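Local structure of interleukin-20 receptor subunit beta (Homo sapiens, 6DF3) at residues I120-L125 against F129-A134; Y40-T45 against P74-V79. The protein pairs with IL20RA to form a receptor for IL19, IL20 and IL24, and with IL22RA1 to form one for IL20 and IL24. The protein carries 1 engineered substitution. All coordinates share one frame; numbering follows the deposited sequence.

Interaction 1 of 2, residues I120-L125 against F129-A134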
ATOM      1  N   ILE C 120      -4.777  26.276  -8.947  1.00 94.61           N
ATOM      2  CA  ILE C 120      -5.856  25.351  -9.163  1.00 91.69           C
ATOM      3  C   ILE C 120      -6.150  24.653  -7.830  1.00 92.43           C
ATOM      4  O   ILE C 120      -5.242  24.435  -6.990  1.00 96.21           O
ATOM      5  CB  ILE C 120      -5.527  24.362 -10.318  1.00 87.88           C
ATOM      6  CG1 ILE C 120      -6.801  23.668 -10.813  1.00 86.68           C
ATOM      7  CG2 ILE C 120      -4.504  23.299  -9.912  1.00 87.98           C
ATOM      8  CD1 ILE C 120      -6.622  22.720 -11.996  1.00 85.04           C
ATOM      9  N   GLU C 121      -7.424  24.342  -7.618  1.00 91.85           N
ATOM     10  CA  GLU C 121      -7.881  23.510  -6.500  1.00 91.77           C
ATOM     11  C   GLU C 121      -8.883  22.505  -7.035  1.00 87.83           C
ATOM     12  O   GLU C 121      -9.984  22.870  -7.432  1.00 89.89           O
ATOM     13  CB  GLU C 121      -8.524  24.398  -5.440  1.00 97.26           C
ATOM     14  CG  GLU C 121      -9.173  23.646  -4.285  1.00 97.74           C
ATOM     15  CD  GLU C 121      -9.330  24.512  -3.039  1.00103.19           C
ATOM     16  OE1 GLU C 121      -9.315  25.757  -3.143  1.00106.72           O
ATOM     17  OE2 GLU C 121      -9.457  23.932  -1.938  1.00109.91           O
ATOM     18  N   LEU C 122      -8.499  21.241  -7.079  1.00 84.93           N
ATOM     19  CA  LEU C 122      -9.391  20.213  -7.543  1.00 83.60           C
ATOM     20  C   LEU C 122     -10.291  19.793  -6.406  1.00 86.89           C
ATOM     21  O   LEU C 122     -10.185  20.289  -5.270  1.00 90.95           O
ATOM     22  CB  LEU C 122      -8.637  19.029  -8.159  1.00 81.59           C
ATOM     23  CG  LEU C 122      -7.901  19.539  -9.418  1.00 85.59           C
ATOM     24  CD1 LEU C 122      -6.437  19.083  -9.538  1.00 85.27           C
ATOM     25  CD2 LEU C 122      -8.696  19.160 -10.639  1.00 83.69           C
ATOM     26  N   GLU C 123     -11.264  18.978  -6.790  1.00 86.24           N
ATOM     27  CA  GLU C 123     -12.230  18.408  -5.891  1.00 88.24           C
ATOM     28  C   GLU C 123     -11.595  17.128  -5.335  1.00 80.70           C
ATOM     29  O   GLU C 123     -10.973  16.364  -6.078  1.00 75.48           O
ATOM     30  CB  GLU C 123     -13.487  18.101  -6.694  1.00 87.78           C
ATOM     31  CG  GLU C 123     -14.714  17.752  -5.860  1.00 90.61           C
ATOM     32  CD  GLU C 123     -15.888  17.295  -6.718  1.00 89.98           C
ATOM     33  OE1 GLU C 123     -15.692  16.343  -7.540  1.00 84.38           O
ATOM     34  OE2 GLU C 123     -16.979  17.919  -6.577  1.00 90.17           O
ATOM     35  N   ASP C 124     -11.725  16.916  -4.042  1.00 83.03           N
ATOM     36  CA  ASP C 124     -11.157  15.712  -3.374  1.00 78.69           C
ATOM     37  C   ASP C 124     -11.865  14.399  -3.692  1.00 74.07           C
ATOM     38  O   ASP C 124     -12.669  13.953  -2.914  1.00 73.94           O
ATOM     39  CB  ASP C 124     -11.201  15.938  -1.872  1.00 81.04           C
ATOM     40  CG  ASP C 124     -10.397  14.900  -1.080  1.00 83.30           C
ATOM     41  OD1 ASP C 124     -10.243  13.712  -1.504  1.00 85.90           O
ATOM     42  OD2 ASP C 124      -9.951  15.278   0.029  1.00 86.67           O
ATOM     43  N   LEU C 125     -11.525  13.736  -4.790  1.00 70.67           N
ATOM     44  CA  LEU C 125     -12.081  12.422  -5.071  1.00 69.81           C
ATOM     45  C   LEU C 125     -11.446  11.183  -4.339  1.00 69.10           C
ATOM     46  O   LEU C 125     -11.866  10.022  -4.561  1.00 61.06           O
ATOM     47  CB  LEU C 125     -12.090  12.193  -6.580  1.00 71.08           C
ATOM     48  CG  LEU C 125     -12.921  13.239  -7.340  1.00 74.80           C
ATOM     49  CD1 LEU C 125     -12.604  13.158  -8.819  1.00 77.09           C
ATOM     50  CD2 LEU C 125     -14.423  12.985  -7.132  1.00 74.38           C
ATOM     51  N   PHE C 129      -7.544   8.243  -6.821  1.00 56.41           N
ATOM     52  CA  PHE C 129      -7.419   9.155  -7.971  1.00 65.30           C
ATOM     53  C   PHE C 129      -6.186  10.010  -8.033  1.00 69.04           C
ATOM     54  O   PHE C 129      -5.892  10.772  -7.071  1.00 71.84           O
ATOM     55  CB  PHE C 129      -8.586  10.175  -7.991  1.00 65.75           C
ATOM     56  CG  PHE C 129      -9.950   9.560  -8.240  1.00 64.08           C
ATOM     57  CD1 PHE C 129     -10.681   8.991  -7.171  1.00 64.59           C
ATOM     58  CD2 PHE C 129     -10.533   9.627  -9.494  1.00 67.02           C
ATOM     59  CE1 PHE C 129     -11.948   8.436  -7.372  1.00 64.50           C
ATOM     60  CE2 PHE C 129     -11.811   9.093  -9.701  1.00 69.37           C
ATOM     61  CZ  PHE C 129     -12.509   8.489  -8.634  1.00 63.49           C
ATOM     62  N   GLU C 130      -5.595  10.021  -9.231  1.00 72.35           N
ATOM     63  CA  GLU C 130      -4.598  11.034  -9.628  1.00 79.77           C
ATOM     64  C   GLU C 130      -5.205  11.996 -10.706  1.00 79.02           C
ATOM     65  O   GLU C 130      -6.066  11.578 -11.556  1.00 72.60           O
ATOM     66  CB  GLU C 130      -3.331  10.358 -10.172  1.00 85.86           C
ATOM     67  CG  GLU C 130      -2.478   9.642  -9.125  1.00 95.29           C
ATOM     68  CD  GLU C 130      -1.401   8.739  -9.756  1.00102.02           C
ATOM     69  OE1 GLU C 130      -0.435   9.313 -10.319  1.00 99.60           O
ATOM     70  OE2 GLU C 130      -1.541   7.467  -9.720  1.00100.28           O
ATOM     71  N   PHE C 131      -4.755  13.262 -10.647  1.00 75.90           N
ATOM     72  CA  PHE C 131      -5.250  14.365 -11.521  1.00 77.34           C
ATOM     73  C   PHE C 131      -4.177  14.781 -12.521  1.00 79.18           C
ATOM     74  O   PHE C 131      -3.012  15.036 -12.147  1.00 78.66           O
ATOM     75  CB  PHE C 131      -5.682  15.615 -10.736  1.00 76.63           C
ATOM     76  CG  PHE C 131      -6.813  15.372  -9.786  1.00 76.79           C
ATOM     77  CD1 PHE C 131      -6.570  14.886  -8.503  1.00 76.69           C
ATOM     78  CD2 PHE C 131      -8.156  15.596 -10.178  1.00 78.00           C
ATOM     79  CE1 PHE C 131      -7.622  14.653  -7.612  1.00 77.50           C
ATOM     80  CE2 PHE C 131      -9.219  15.380  -9.288  1.00 75.75           C
ATOM     81  CZ  PHE C 131      -8.956  14.894  -8.012  1.00 76.94           C
ATOM     82  N   LEU C 132      -4.598  14.800 -13.780  1.00 78.49           N
ATOM     83  CA  LEU C 132      -3.889  15.408 -14.887  1.00 80.86           C
ATOM     84  C   LEU C 132      -4.445  16.787 -15.142  1.00 80.94           C
ATOM     85  O   LEU C 132      -5.637  16.971 -15.285  1.00 81.64           O
ATOM     86  CB  LEU C 132      -4.141  14.602 -16.133  1.00 81.38           C
ATOM     87  CG  LEU C 132      -2.970  14.426 -17.056  1.00 86.41           C
ATOM     88  CD1 LEU C 132      -2.580  12.963 -16.936  1.00 86.06           C
ATOM     89  CD2 LEU C 132      -3.303  14.840 -18.505  1.00 88.62           C
ATOM     90  N   VAL C 133      -3.579  17.770 -15.223  1.00 83.87           N
ATOM     91  CA  VAL C 133      -3.996  19.145 -15.490  1.00 85.35           C
ATOM     92  C   VAL C 133      -3.222  19.601 -16.704  1.00 88.53           C
ATOM     93  O   VAL C 133      -2.002  19.545 -16.713  1.00 91.22           O
ATOM     94  CB  VAL C 133      -3.763  20.081 -14.285  1.00 85.09           C
ATOM     95  CG1 VAL C 133      -4.323  21.472 -14.553  1.00 87.05           C
ATOM     96  CG2 VAL C 133      -4.436  19.498 -13.048  1.00 82.20           C
ATOM     97  N   ALA C 134      -3.949  19.993 -17.744  1.00 90.87           N
ATOM     98  CA  ALA C 134      -3.361  20.569 -18.954  1.00 94.77           C
ATOM     99  C   ALA C 134      -3.546  22.042 -18.839  1.00 95.34           C
ATOM    100  O   ALA C 134      -4.638  22.506 -18.448  1.00 91.26           O
ATOM    101  CB  ALA C 134      -4.045  20.064 -20.218  1.00 96.82           C
TER
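Leu122 CB lies over one face of the Phe131 ring, toward its rim, 4.0 Å from the centroid in a CH-pi contact. The two side chains slide past each other in opposite directions. Both leucine methyls follow the ring: Leu122 CD2 reaches Phe131 CD2 at 3.6 Å, and Leu122 CD1 sits near CG and CB of Phe131. Further along, Ile120 and Val133 meet tip to tip, with Ile120 CD1 3.7 Å from Val133 CG1. With CG1 anti to the backbone N (chi1 -163°) and a trans chi2, Ile120 is extended and ends in CD1 against the valine. At the other end Leu125 has two aromatic partners. Its CB stands over a face of Phe129, 3.8 Å from the ring centroid, while Leu125 CD1 crosses toward CE2 and CZ of Phe131. The carbonyl O of Glu123 comes within 3.2 Å of Phe131 CZ. With an alanine in place of Phe129, Leu125 CB would probably lose the ring face it packs on and a gap would open beside it. The N-to-C directions of 120-122 and 130-134 make 146°, roughly antiparallel, and no hydrogen bond joins the two segments. They belong to the two facing sheets of the second fibronectin type III domain, so this is sandwich core. Strand 117-122 pairs with 109-114 and 156-160. Strand 130-137 lies between 145-149 and 167-175, whose residues Val149 and Ala171 touch Leu122.

Interaction 2 of 2, residues Y40-T45 against P74-V79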
ATOM      1  N   TYR C  40     -12.735 -14.783  -6.941  1.00 42.36           N
ATOM      2  CA  TYR C  40     -12.105 -15.864  -6.333  1.00 42.08           C
ATOM      3  C   TYR C  40     -13.205 -16.812  -5.709  1.00 43.87           C
ATOM      4  O   TYR C  40     -13.250 -18.005  -6.010  1.00 43.47           O
ATOM      5  CB  TYR C  40     -11.158 -15.444  -5.217  1.00 41.21           C
ATOM      6  CG  TYR C  40     -10.567 -16.668  -4.522  1.00 40.95           C
ATOM      7  CD1 TYR C  40      -9.717 -17.534  -5.190  1.00 42.91           C
ATOM      8  CD2 TYR C  40     -10.929 -16.999  -3.250  1.00 43.06           C
ATOM      9  CE1 TYR C  40      -9.155 -18.660  -4.583  1.00 43.45           C
ATOM     10  CE2 TYR C  40     -10.407 -18.149  -2.618  1.00 45.58           C
ATOM     11  CZ  TYR C  40      -9.546 -18.977  -3.303  1.00 44.85           C
ATOM     12  OH  TYR C  40      -9.046 -20.043  -2.664  1.00 47.27           O
ATOM     13  N   GLU C  41     -14.062 -16.280  -4.846  1.00 42.56           N
ATOM     14  CA  GLU C  41     -14.973 -17.122  -4.116  1.00 45.76           C
ATOM     15  C   GLU C  41     -15.991 -17.780  -5.081  1.00 50.86           C
ATOM     16  O   GLU C  41     -16.289 -18.972  -5.004  1.00 50.13           O
ATOM     17  CB  GLU C  41     -15.623 -16.347  -3.007  1.00 45.46           C
ATOM     18  CG  GLU C  41     -14.643 -15.945  -1.882  1.00 44.14           C
ATOM     19  CD  GLU C  41     -13.863 -14.652  -2.094  1.00 43.16           C
ATOM     20  OE1 GLU C  41     -14.067 -13.958  -3.129  1.00 45.05           O
ATOM     21  OE2 GLU C  41     -12.936 -14.427  -1.311  1.00 43.52           O
ATOM     22  N   SER C  42     -16.398 -16.993  -6.062  1.00 50.73           N
ATOM     23  CA  SER C  42     -17.267 -17.372  -7.120  1.00 53.09           C
ATOM     24  C   SER C  42     -16.764 -18.635  -7.840  1.00 55.73           C
ATOM     25  O   SER C  42     -17.517 -19.557  -8.036  1.00 54.59           O
ATOM     26  CB  SER C  42     -17.368 -16.213  -8.092  1.00 54.30           C
ATOM     27  OG  SER C  42     -18.582 -16.302  -8.744  1.00 59.89           O
ATOM     28  N   LEU C  43     -15.492 -18.665  -8.200  1.00 55.64           N
ATOM     29  CA  LEU C  43     -14.854 -19.799  -8.891  1.00 55.95           C
ATOM     30  C   LEU C  43     -14.254 -20.921  -8.017  1.00 53.83           C
ATOM     31  O   LEU C  43     -14.112 -22.013  -8.493  1.00 57.04           O
ATOM     32  CB  LEU C  43     -13.702 -19.293  -9.772  1.00 57.58           C
ATOM     33  CG  LEU C  43     -14.051 -18.393 -10.943  1.00 61.75           C
ATOM     34  CD1 LEU C  43     -12.816 -17.742 -11.529  1.00 59.44           C
ATOM     35  CD2 LEU C  43     -14.771 -19.180 -12.051  1.00 63.96           C
ATOM     36  N   TYR C  44     -13.819 -20.671  -6.802  1.00 48.59           N
ATOM     37  CA  TYR C  44     -13.067 -21.693  -6.106  1.00 50.67           C
ATOM     38  C   TYR C  44     -13.773 -22.126  -4.808  1.00 52.79           C
ATOM     39  O   TYR C  44     -13.415 -23.138  -4.276  1.00 55.74           O
ATOM     40  CB  TYR C  44     -11.628 -21.201  -5.748  1.00 52.78           C
ATOM     41  CG  TYR C  44     -10.570 -20.989  -6.870  1.00 51.51           C
ATOM     42  CD1 TYR C  44     -10.579 -19.836  -7.648  1.00 54.62           C
ATOM     43  CD2 TYR C  44      -9.551 -21.880  -7.082  1.00 57.12           C
ATOM     44  CE1 TYR C  44      -9.641 -19.610  -8.653  1.00 54.75           C
ATOM     45  CE2 TYR C  44      -8.614 -21.668  -8.111  1.00 60.74           C
ATOM     46  CZ  TYR C  44      -8.674 -20.500  -8.877  1.00 56.57           C
ATOM     47  OH  TYR C  44      -7.729 -20.177  -9.862  1.00 64.23           O
ATOM     48  N   THR C  45     -14.694 -21.318  -4.261  1.00 50.73           N
ATOM     49  CA  THR C  45     -15.350 -21.574  -2.985  1.00 49.29           C
ATOM     50  C   THR C  45     -16.782 -21.011  -3.126  1.00 49.13           C
ATOM     51  O   THR C  45     -17.205 -20.104  -2.374  1.00 47.52           O
ATOM     52  CB  THR C  45     -14.601 -20.956  -1.749  1.00 54.19           C
ATOM     53  OG1 THR C  45     -14.506 -19.507  -1.766  1.00 50.06           O
ATOM     54  CG2 THR C  45     -13.250 -21.475  -1.638  1.00 58.94           C
ATOM     55  N   PRO C  74     -14.988  -9.169 -11.159  1.00 43.12           N
ATOM     56  CA  PRO C  74     -16.424  -9.146 -10.908  1.00 43.96           C
ATOM     57  C   PRO C  74     -16.771  -9.750  -9.569  1.00 44.95           C
ATOM     58  O   PRO C  74     -16.220 -10.770  -9.225  1.00 49.10           O
ATOM     59  CB  PRO C  74     -17.056 -10.022 -12.051  1.00 42.36           C
ATOM     60  CG  PRO C  74     -15.885 -10.804 -12.615  1.00 45.39           C
ATOM     61  CD  PRO C  74     -14.593 -10.101 -12.236  1.00 43.79           C
ATOM     62  N   TYR C  75     -17.756  -9.153  -8.899  1.00 42.32           N
ATOM     63  CA  TYR C  75     -18.239  -9.493  -7.589  1.00 42.17           C
ATOM     64  C   TYR C  75     -19.751  -9.819  -7.686  1.00 41.91           C
ATOM     65  O   TYR C  75     -20.493  -9.113  -8.332  1.00 42.51           O
ATOM     66  CB  TYR C  75     -18.061  -8.280  -6.626  1.00 41.32           C
ATOM     67  CG  TYR C  75     -16.750  -8.202  -5.942  1.00 40.06           C
ATOM     68  CD1 TYR C  75     -15.662  -7.672  -6.606  1.00 41.09           C
ATOM     69  CD2 TYR C  75     -16.583  -8.642  -4.630  1.00 37.41           C
ATOM     70  CE1 TYR C  75     -14.391  -7.589  -5.995  1.00 44.20           C
ATOM     71  CE2 TYR C  75     -15.315  -8.580  -4.001  1.00 40.71           C
ATOM     72  CZ  TYR C  75     -14.209  -8.047  -4.680  1.00 41.24           C
ATOM     73  OH  TYR C  75     -12.943  -7.882  -4.112  1.00 40.97           O
ATOM     74  N   ASN C  76     -20.163 -10.873  -7.027  1.00 42.60           N
ATOM     75  CA  ASN C  76     -21.517 -11.167  -6.732  1.00 43.31           C
ATOM     76  C   ASN C  76     -21.886 -10.520  -5.440  1.00 42.65           C
ATOM     77  O   ASN C  76     -21.098 -10.480  -4.513  1.00 41.24           O
ATOM     78  CB  ASN C  76     -21.721 -12.687  -6.583  1.00 46.19           C
ATOM     79  CG  ASN C  76     -21.298 -13.457  -7.814  1.00 48.12           C
ATOM     80  OD1 ASN C  76     -21.336 -12.940  -8.915  1.00 52.56           O
ATOM     81  ND2 ASN C  76     -20.836 -14.687  -7.607  1.00 48.11           N
ATOM     82  N   LEU C  77     -23.126 -10.088  -5.372  1.00 43.46           N
ATOM     83  CA  LEU C  77     -23.697  -9.449  -4.199  1.00 44.89           C
ATOM     84  C   LEU C  77     -25.110 -10.034  -4.004  1.00 48.22           C
ATOM     85  O   LEU C  77     -25.781 -10.369  -4.964  1.00 47.96           O
ATOM     86  CB  LEU C  77     -23.754  -7.973  -4.463  1.00 48.07           C
ATOM     87  CG  LEU C  77     -22.400  -7.249  -4.424  1.00 47.87           C
ATOM     88  CD1 LEU C  77     -22.541  -5.939  -5.172  1.00 50.91           C
ATOM     89  CD2 LEU C  77     -22.069  -6.999  -2.971  1.00 51.17           C
ATOM     90  N   ARG C  78     -25.501 -10.261  -2.755  1.00 47.93           N
ATOM     91  CA  ARG C  78     -26.841 -10.666  -2.443  1.00 51.15           C
ATOM     92  C   ARG C  78     -27.370  -9.974  -1.205  1.00 52.86           C
ATOM     93  O   ARG C  78     -26.624  -9.609  -0.310  1.00 53.63           O
ATOM     94  CB  ARG C  78     -26.906 -12.160  -2.252  1.00 52.51           C
ATOM     95  CG  ARG C  78     -26.107 -12.691  -1.097  1.00 51.20           C
ATOM     96  CD  ARG C  78     -26.295 -14.211  -0.969  1.00 51.69           C
ATOM     97  NE  ARG C  78     -25.773 -14.695   0.287  1.00 52.05           N
ATOM     98  CZ  ARG C  78     -25.748 -15.977   0.628  1.00 55.94           C
ATOM     99  NH1 ARG C  78     -26.252 -16.905  -0.156  1.00 55.68           N
ATOM    100  NH2 ARG C  78     -25.225 -16.326   1.774  1.00 56.80           N
ATOM    101  N   VAL C  79     -28.663  -9.842  -1.127  1.00 54.14           N
ATOM    102  CA  VAL C  79     -29.267  -9.092  -0.032  1.00 57.20           C
ATOM    103  C   VAL C  79     -30.523  -9.772   0.472  1.00 60.58           C
ATOM    104  O   VAL C  79     -31.227 -10.422  -0.286  1.00 56.78           O
ATOM    105  CB  VAL C  79     -29.593  -7.670  -0.466  1.00 59.72           C
ATOM    106  CG1 VAL C  79     -30.634  -7.683  -1.575  1.00 63.11           C
ATOM    107  CG2 VAL C  79     -30.081  -6.817   0.717  1.00 62.07           C
TER
HETATM  108  O   HOH W   1     -17.858 -12.998  -9.334  1.00 60.94           O
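With chi1 at -154°, the Ser42 hydroxyl swings away from its backbone N and meets the amide of Asn76. Asn76 CG lies beside its backbone N and anti to the carbonyl carbon. These torsions bring the two polar groups together between helix and strand. Asn76 ND2 donates a hydrogen bond to Ser42 OG at 3.0 Å. The bond is bent, with an angle of 133° at the hydrogen. The serine oxygen is tilted 28° out of the amide plane. Asn76 ND2 also bonds Gln37 OE1, so two oxygens hold the amide's NH2 end. A water adds an indirect link: it donates to Pro74 O at 2.8 Å and has a weak, longer bond of 3.4 Å with Ser42 OG. The direct contact is small and polar, burying 78 Å² in all. It links the short helix 39-44 to strand 74-83 in the first fibronectin type III domain. Glu41 and Tyr40 in this helix also form hydrogen bonds with another protein chain of the assembly. Strand 74-83 runs between 31-37 and 86-98, antiparallel to both. Helix 39-44 follows strand 31-37 after the single residue Gly38, and Gln37, the last residue of that strand, touches Ser42.

In the fold
The two contacts lie in different fibronectin type III domains of this extracellular part of the receptor and share no strand. Interaction 2 comes first along the chain and closes before interaction 1 opens. Their centres are 34 Å apart, on opposite sides of the chain's centre, and their nearest atoms are about 16 Å apart. Interaction 1 joins two sheets through the buried core of the second domain. Interaction 2 links a short helix to a sheet at the surface of the first domain. One contact thus belongs to the inside of a domain. The other lies beside helix residues, such as Tyr40 and Glu41, that bond another protein chain, probably at the edge of that interface.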